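Local coordinates for FAD-linked sulfhydryl oxidase ERV1 (PDB 2HJ3), which catalyses disulfide bond formation with FAD as cofactor and oxygen as electron acceptor, serving the import and folding of small cysteine-containing proteins in the mitochondrial intermembrane space, at residues T17-F20 with L21-A25. Sequence-based numbering, arbitrary orientation.
Sequences TWTF and LHTLA. With FAD (flavin-adenine dinucleotide), chain K.
Trp18 and His22, one turn apart on helix 10-27, point the same way into the FAD pocket. Followed outward, Trp18 starts with CB beside His22 CD2; CG and CD2 then pass beneath the flavin methyl C8M, which sits 3.3 Å above the indole plane, over its centre. On the five-membered side CD1 faces FAD O3' and O2A, and NE1 gives a nearly straight hydrogen bond to the ribityl hydroxyl O2' (NE1 to FAD O2' 3.1 Å, 167° at the hydrogen), which, with the methyl over the ring, would limit its rotation. CE2 and CZ2 lie against FAD C8, CH2 reaches C7 and C7M, and CE3 turns back to His22, 3.5 Å from its NE2. The two ring planes are near parallel, at 21°, yet slid so far apart that they scarcely overlap. With CG beside its own backbone N (chi1 -67°), the His22 imidazole is laid instead against the adenine, whose C2A stands 3.3 Å above the ring centre; NE2 is hydrogen-bonded to His85 ND1. One side-chain pair thus touches both the flavin and the adenine of the cofactor. Next to it, Thr17 CG2 touches both FAD C8M and Leu21 CD1, 3.6 Å from the latter, while Thr17 OG1 bonds to Leu13 O. Farther along, Thr19 O is gripped by two donors arriving from opposite faces of its carbonyl plane, Thr23 N and Thr23 OG1. Phe20 CZ meets Leu24 CD2 loosely at 4.3 Å, and Phe20 also packs on Thr17 of the second subunit. A helix that carries FAD-binding side chains on one side and subunit-contacting ones elsewhere is characteristic of the four-helix bundle of ERV/ALR sulfhydryl oxidases, which work as dimers.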
ATOM      1  N   THR A  17       2.136  -4.947   4.389  1.00 35.98           N
ATOM      2  CA  THR A  17       2.568  -4.268   3.184  1.00 37.08           C
ATOM      3  C   THR A  17       3.120  -5.223   2.123  1.00 38.42           C
ATOM      4  O   THR A  17       2.764  -5.121   0.946  1.00 37.56           O
ATOM      5  CB  THR A  17       3.618  -3.195   3.519  1.00 39.26           C
ATOM      6  OG1 THR A  17       3.070  -2.274   4.479  1.00 39.64           O
ATOM      7  CG2 THR A  17       4.008  -2.427   2.261  1.00 37.74           C
ATOM      8  N   TRP A  18       3.984  -6.157   2.522  1.00 38.50           N
ATOM      9  CA  TRP A  18       4.526  -7.106   1.550  1.00 37.50           C
ATOM     10  C   TRP A  18       3.375  -7.866   0.879  1.00 36.22           C
ATOM     11  O   TRP A  18       3.359  -8.029  -0.348  1.00 36.25           O
ATOM     12  CB  TRP A  18       5.513  -8.081   2.217  1.00 37.88           C
ATOM     13  CG  TRP A  18       6.840  -7.456   2.573  1.00 36.70           C
ATOM     14  CD1 TRP A  18       7.442  -7.455   3.802  1.00 37.33           C
ATOM     15  CD2 TRP A  18       7.722  -6.730   1.695  1.00 37.48           C
ATOM     16  NE1 TRP A  18       8.639  -6.770   3.747  1.00 38.22           N
ATOM     17  CE2 TRP A  18       8.836  -6.317   2.467  1.00 37.15           C
ATOM     18  CE3 TRP A  18       7.680  -6.388   0.333  1.00 38.50           C
ATOM     19  CZ2 TRP A  18       9.900  -5.573   1.921  1.00 36.60           C
ATOM     20  CZ3 TRP A  18       8.746  -5.645  -0.212  1.00 36.87           C
ATOM     21  CH2 TRP A  18       9.836  -5.247   0.586  1.00 36.08           C
ATOM     22  N   THR A  19       2.402  -8.307   1.673  1.00 34.83           N
ATOM     23  CA  THR A  19       1.244  -9.024   1.130  1.00 35.59           C
ATOM     24  C   THR A  19       0.554  -8.174   0.064  1.00 36.60           C
ATOM     25  O   THR A  19       0.212  -8.653  -1.020  1.00 37.80           O
ATOM     26  CB  THR A  19       0.218  -9.350   2.238  1.00 35.59           C
ATOM     27  OG1 THR A  19       0.802 -10.275   3.165  1.00 37.81           O
ATOM     28  CG2 THR A  19      -1.044  -9.966   1.644  1.00 33.78           C
ATOM     29  N   PHE A  20       0.356  -6.904   0.387  1.00 35.91           N
ATOM     30  CA  PHE A  20      -0.272  -5.969  -0.530  1.00 35.16           C
ATOM     31  C   PHE A  20       0.603  -5.784  -1.776  1.00 35.47           C
ATOM     32  O   PHE A  20       0.132  -5.914  -2.908  1.00 33.45           O
ATOM     33  CB  PHE A  20      -0.490  -4.632   0.197  1.00 35.35           C
ATOM     34  CG  PHE A  20      -0.800  -3.497  -0.715  1.00 37.88           C
ATOM     35  CD1 PHE A  20      -1.868  -3.570  -1.596  1.00 38.92           C
ATOM     36  CD2 PHE A  20       0.002  -2.363  -0.721  1.00 40.81           C
ATOM     37  CE1 PHE A  20      -2.135  -2.530  -2.480  1.00 40.72           C
ATOM     38  CE2 PHE A  20      -0.255  -1.311  -1.606  1.00 41.95           C
ATOM     39  CZ  PHE A  20      -1.324  -1.397  -2.486  1.00 41.01           C
ATOM     40  N   LEU A  21       1.883  -5.485  -1.571  1.00 34.63           N
ATOM     41  CA  LEU A  21       2.790  -5.292  -2.699  1.00 35.18           C
ATOM     42  C   LEU A  21       2.950  -6.534  -3.585  1.00 35.45           C
ATOM     43  O   LEU A  21       2.752  -6.460  -4.797  1.00 34.35           O
ATOM     44  CB  LEU A  21       4.154  -4.804  -2.198  1.00 34.18           C
ATOM     45  CG  LEU A  21       4.088  -3.370  -1.636  1.00 37.03           C
ATOM     46  CD1 LEU A  21       5.444  -2.952  -1.038  1.00 35.72           C
ATOM     47  CD2 LEU A  21       3.676  -2.418  -2.751  1.00 33.94           C
ATOM     48  N   HIS A  22       3.296  -7.675  -3.002  1.00 36.00           N
ATOM     49  CA  HIS A  22       3.449  -8.877  -3.819  1.00 37.60           C
ATOM     50  C   HIS A  22       2.133  -9.305  -4.460  1.00 37.85           C
ATOM     51  O   HIS A  22       2.124  -9.798  -5.588  1.00 40.69           O
ATOM     52  CB  HIS A  22       4.039 -10.026  -2.996  1.00 36.41           C
ATOM     53  CG  HIS A  22       5.451  -9.781  -2.559  1.00 38.25           C
ATOM     54  ND1 HIS A  22       6.478  -9.559  -3.453  1.00 37.38           N
ATOM     55  CD2 HIS A  22       6.000  -9.678  -1.325  1.00 38.82           C
ATOM     56  CE1 HIS A  22       7.595  -9.324  -2.790  1.00 39.15           C
ATOM     57  NE2 HIS A  22       7.333  -9.391  -1.496  1.00 40.33           N
ATOM     58  N   THR A  23       1.017  -9.126  -3.762  1.00 37.37           N
ATOM     59  CA  THR A  23      -0.257  -9.507  -4.364  1.00 38.87           C
ATOM     60  C   THR A  23      -0.503  -8.583  -5.537  1.00 38.38           C
ATOM     61  O   THR A  23      -1.022  -8.990  -6.568  1.00 41.66           O
ATOM     62  CB  THR A  23      -1.439  -9.381  -3.387  1.00 38.20           C
ATOM     63  OG1 THR A  23      -1.243 -10.263  -2.277  1.00 38.81           O
ATOM     64  CG2 THR A  23      -2.732  -9.741  -4.089  1.00 36.86           C
ATOM     65  N   LEU A  24      -0.120  -7.327  -5.371  1.00 38.81           N
ATOM     66  CA  LEU A  24      -0.283  -6.343  -6.421  1.00 39.34           C
ATOM     67  C   LEU A  24       0.555  -6.701  -7.647  1.00 39.03           C
ATOM     68  O   LEU A  24       0.085  -6.594  -8.782  1.00 38.91           O
ATOM     69  CB  LEU A  24       0.114  -4.969  -5.899  1.00 42.16           C
ATOM     70  CG  LEU A  24       0.078  -3.838  -6.920  1.00 46.08           C
ATOM     71  CD1 LEU A  24      -1.295  -3.798  -7.576  1.00 48.60           C
ATOM     72  CD2 LEU A  24       0.397  -2.512  -6.230  1.00 47.18           C
ATOM     73  N   ALA A  25       1.794  -7.131  -7.424  1.00 38.57           N
ATOM     74  CA  ALA A  25       2.664  -7.505  -8.534  1.00 39.46           C
ATOM     75  C   ALA A  25       2.194  -8.802  -9.190  1.00 41.12           C
ATOM     76  O   ALA A  25       2.524  -9.074 -10.346  1.00 41.91           O
ATOM     77  CB  ALA A  25       4.098  -7.645  -8.057  1.00 38.68           C
TER
HETATM   78  PA  FAD K1001       8.365 -10.649   5.597  1.00 47.26           P
HETATM   79  O1A FAD K1001       9.730 -10.230   5.171  1.00 48.97           O
HETATM   80  O2A FAD K1001       7.360  -9.756   6.246  1.00 48.55           O
HETATM   81  O5B FAD K1001       7.409 -11.619   4.834  1.00 48.20           O
HETATM   82  C5B FAD K1001       6.229 -11.765   4.064  1.00 50.80           C
HETATM   83  C4B FAD K1001       6.205 -13.269   3.900  1.00 51.12           C
HETATM   84  O4B FAD K1001       6.189 -13.170   2.451  1.00 50.18           O
HETATM   85  C3B FAD K1001       7.159 -14.449   4.242  1.00 53.28           C
HETATM   86  O3B FAD K1001       6.848 -15.099   5.474  1.00 56.44           O
HETATM   87  C2B FAD K1001       7.156 -15.249   3.014  1.00 53.50           C
HETATM   88  O2B FAD K1001       6.069 -16.106   2.846  1.00 57.35           O
HETATM   89  C1B FAD K1001       7.125 -14.137   1.958  1.00 49.71           C
HETATM   90  N9A FAD K1001       8.310 -13.606   1.355  1.00 46.54           N
HETATM   91  C8A FAD K1001       9.641 -13.433   1.808  1.00 45.07           C
HETATM   92  N7A FAD K1001      10.545 -12.963   1.001  1.00 43.08           N
HETATM   93  C5A FAD K1001       9.823 -12.746  -0.165  1.00 43.25           C
HETATM   94  C6A FAD K1001      10.140 -12.304  -1.466  1.00 42.99           C
HETATM   95  N6A FAD K1001      11.431 -12.032  -1.749  1.00 40.43           N
HETATM   96  N1A FAD K1001       9.121 -12.259  -2.409  1.00 43.17           N
HETATM   97  C2A FAD K1001       7.839 -12.656  -2.205  1.00 46.39           C
HETATM   98  N3A FAD K1001       7.532 -13.054  -0.886  1.00 46.84           N
HETATM   99  C4A FAD K1001       8.578 -13.105   0.079  1.00 43.74           C
HETATM  100  N1  FAD K1001      12.228  -3.890   8.838  1.00 47.50           N
HETATM  101  C2  FAD K1001      13.365  -3.496   9.520  1.00 48.46           C
HETATM  102  O2  FAD K1001      13.638  -3.886  10.671  1.00 51.00           O
HETATM  103  N3  FAD K1001      14.140  -2.652   8.744  1.00 46.97           N
HETATM  104  C4  FAD K1001      13.833  -2.244   7.423  1.00 47.96           C
HETATM  105  O4  FAD K1001      14.662  -1.378   6.989  1.00 52.08           O
HETATM  106  C4X FAD K1001      12.685  -2.689   6.789  1.00 46.72           C
HETATM  107  N5  FAD K1001      12.209  -2.246   5.506  1.00 45.80           N
HETATM  108  C5X FAD K1001      10.969  -2.556   4.899  1.00 43.49           C
HETATM  109  C6  FAD K1001      10.589  -1.968   3.673  1.00 43.00           C
HETATM  110  C7  FAD K1001       9.305  -2.271   3.129  1.00 42.77           C
HETATM  111  C7M FAD K1001       8.919  -1.548   1.830  1.00 44.93           C
HETATM  112  C8  FAD K1001       8.418  -3.182   3.783  1.00 42.82           C
HETATM  113  C8M FAD K1001       7.055  -3.700   3.340  1.00 41.14           C
HETATM  114  C9  FAD K1001       8.819  -3.735   5.007  1.00 42.69           C
HETATM  115  C9A FAD K1001      10.045  -3.440   5.658  1.00 43.53           C
HETATM  116  N10 FAD K1001      10.682  -3.909   6.916  1.00 45.67           N
HETATM  117  C10 FAD K1001      11.841  -3.545   7.558  1.00 45.29           C
HETATM  118  C1' FAD K1001      10.048  -5.014   7.553  1.00 45.74           C
HETATM  119  C2' FAD K1001      10.444  -6.411   7.200  1.00 46.01           C
HETATM  120  O2' FAD K1001      10.904  -6.460   5.810  1.00 45.72           O
HETATM  121  C3' FAD K1001       9.528  -7.490   7.689  1.00 46.62           C
HETATM  122  O3' FAD K1001       8.296  -7.371   6.999  1.00 46.77           O
HETATM  123  C4' FAD K1001       9.386  -8.021   9.107  1.00 47.73           C
HETATM  124  O4' FAD K1001      10.703  -8.128   9.716  1.00 45.91           O
HETATM  125  C5' FAD K1001       8.795  -9.362   9.271  1.00 46.35           C
HETATM  126  O5' FAD K1001       9.485 -10.456   8.660  1.00 48.77           O
HETATM  127  P   FAD K1001       8.751 -11.799   8.343  1.00 49.90           P
HETATM  128  O1P FAD K1001       9.944 -12.589   8.631  1.00 54.62           O
HETATM  129  O2P FAD K1001       7.448 -12.038   9.007  1.00 46.84           O
HETATM  130  O3P FAD K1001       8.630 -11.735   6.732  1.00 49.71           O